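Local coordinates for protein protease (Actinomadura keratinilytica, PDB 8C4X) that probably serves as the I9-type inhibitor propeptide of a subtilisin-like (S8) serine endopeptidase, assisting its folding and blocking its active site until removed, at residues 53-56 / 57-61. Sequence-based numbering, arbitrary orientation.
Sequences AKLT and DDQLS. Unlike the reference sequence in segment 57-61: D58 (reference Ala), S61 (reference Ala).
Strand 50-54 gives way through L55 and T56 to helix 57-64, and L60 N donates to T56 O at 2.9 Å, closing the first helical turn. T56 is the N-cap, and with Q59 it forms a capping box, here joining a strand to a helix of the I9 propeptide domain. Threonine suits the place because its short side chain brings a hydroxyl to the first-turn N-H groups, which lack an earlier helical carbonyl: chi1 of 66° sets OG1 between the backbone N and the carbonyl carbon, where it accepts from Q59 N (3.2 Å, nearly straight at 168°). Q59 returns the bond. Its chain, extended beyond CG, carries OE1 back to T56 N at 3.0 Å, the N-H meeting a lone pair in the carbonyl plane; glutamine thus supplies the acceptor without adding a charge. Its aliphatic part passes T56 OG1 and crosses the L55 side chain at about a right angle. L55, a branched apolar residue fit for a buried position, also packs on I38; its CD1 lies 4.2 Å from L60 CD1, a loose contact, and both leucines touch Y19 of strand 18-23. A water donates to both L55 O, at 2.8 Å, and D57 OD1, at 3.1 Å.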
loop_
_atom_site.group_PDB
_atom_site.type_symbol
_atom_site.label_atom_id
_atom_site.label_comp_id
_atom_site.label_asym_id
_atom_site.label_seq_id
_atom_site.Cartn_x
_atom_site.Cartn_y
_atom_site.Cartn_z
ATOM N N ALA B 53 1.703 -0.985 5.265
ATOM C CA ALA B 53 1.541 -2.294 5.879
ATOM C C ALA B 53 2.585 -3.248 5.333
ATOM O O ALA B 53 3.109 -3.072 4.228
ATOM C CB ALA B 53 0.136 -2.857 5.633
ATOM N N LYS B 54 2.873 -4.268 6.132
ATOM C CA LYS B 54 3.545 -5.451 5.624
ATOM C C LYS B 54 2.527 -6.286 4.863
ATOM O O LYS B 54 1.397 -6.465 5.326
ATOM C CB LYS B 54 4.153 -6.259 6.768
ATOM C CG LYS B 54 5.369 -5.590 7.391
ATOM C CD LYS B 54 6.307 -6.599 8.022
ATOM C CE LYS B 54 7.506 -5.904 8.665
ATOM N NZ LYS B 54 8.405 -5.257 7.654
ATOM N N LEU B 55 2.908 -6.760 3.684
ATOM C CA LEU B 55 2.041 -7.603 2.868
ATOM C C LEU B 55 2.833 -8.803 2.381
ATOM O O LEU B 55 3.931 -8.644 1.838
ATOM C CB LEU B 55 1.485 -6.828 1.669
ATOM C CG LEU B 55 0.667 -5.575 1.977
ATOM C CD1 LEU B 55 0.293 -4.873 0.677
ATOM C CD2 LEU B 55 -0.584 -5.923 2.785
ATOM N N THR B 56 2.285 -9.997 2.580
ATOM C CA THR B 56 2.850 -11.166 1.928
ATOM C C THR B 56 2.680 -11.044 0.416
ATOM O O THR B 56 1.900 -10.230 -0.088
ATOM C CB THR B 56 2.179 -12.445 2.433
ATOM O OG1 THR B 56 0.806 -12.458 2.022
ATOM C CG2 THR B 56 2.239 -12.511 3.947
ATOM N N ASP B 57 3.437 -11.858 -0.319
ATOM C CA ASP B 57 3.324 -11.832 -1.774
ATOM C C ASP B 57 1.888 -12.084 -2.219
ATOM O O ASP B 57 1.412 -11.476 -3.184
ATOM C CB ASP B 57 4.270 -12.857 -2.394
ATOM C CG ASP B 57 5.715 -12.416 -2.335
ATOM O OD1 ASP B 57 5.963 -11.188 -2.344
ATOM O OD2 ASP B 57 6.604 -13.294 -2.284
ATOM N N ASP B 58 1.178 -12.971 -1.520
ATOM C CA ASP B 58 -0.198 -13.273 -1.895
ATOM C C ASP B 58 -1.128 -12.105 -1.586
ATOM O O ASP B 58 -1.992 -11.760 -2.402
ATOM C CB ASP B 58 -0.663 -14.545 -1.185
ATOM C CG ASP B 58 -2.109 -14.886 -1.490
ATOM O OD1 ASP B 58 -2.433 -15.109 -2.677
ATOM O OD2 ASP B 58 -2.921 -14.933 -0.540
ATOM N N GLN B 59 -0.973 -11.486 -0.413
ATOM C CA GLN B 59 -1.753 -10.292 -0.097
ATOM C C GLN B 59 -1.542 -9.209 -1.146
ATOM O O GLN B 59 -2.496 -8.563 -1.594
ATOM C CB GLN B 59 -1.368 -9.752 1.275
ATOM C CG GLN B 59 -1.945 -10.476 2.450
ATOM C CD GLN B 59 -1.506 -9.843 3.749
ATOM O OE1 GLN B 59 -0.307 -9.725 4.020
ATOM N NE2 GLN B 59 -2.470 -9.414 4.557
ATOM N N LEU B 60 -0.281 -8.973 -1.520
ATOM C CA LEU B 60 0.019 -7.968 -2.531
ATOM C C LEU B 60 -0.648 -8.312 -3.855
ATOM O O LEU B 60 -1.206 -7.434 -4.523
ATOM C CB LEU B 60 1.533 -7.832 -2.691
ATOM C CG LEU B 60 2.046 -6.816 -3.708
ATOM C CD1 LEU B 60 1.868 -5.397 -3.183
ATOM C CD2 LEU B 60 3.508 -7.094 -3.999
ATOM N N SER B 61 -0.614 -9.587 -4.244
ATOM C CA SER B 61 -1.287 -10.000 -5.471
ATOM C C SER B 61 -2.762 -9.634 -5.437
ATOM O O SER B 61 -3.291 -9.036 -6.383
ATOM C CB SER B 61 -1.120 -11.504 -5.684
ATOM O OG SER B 61 0.010 -11.766 -6.487
HETATM O O HOH W 1 1.358 -9.761 6.259
HETATM O O HOH W 2 5.458 -8.794 -0.460
#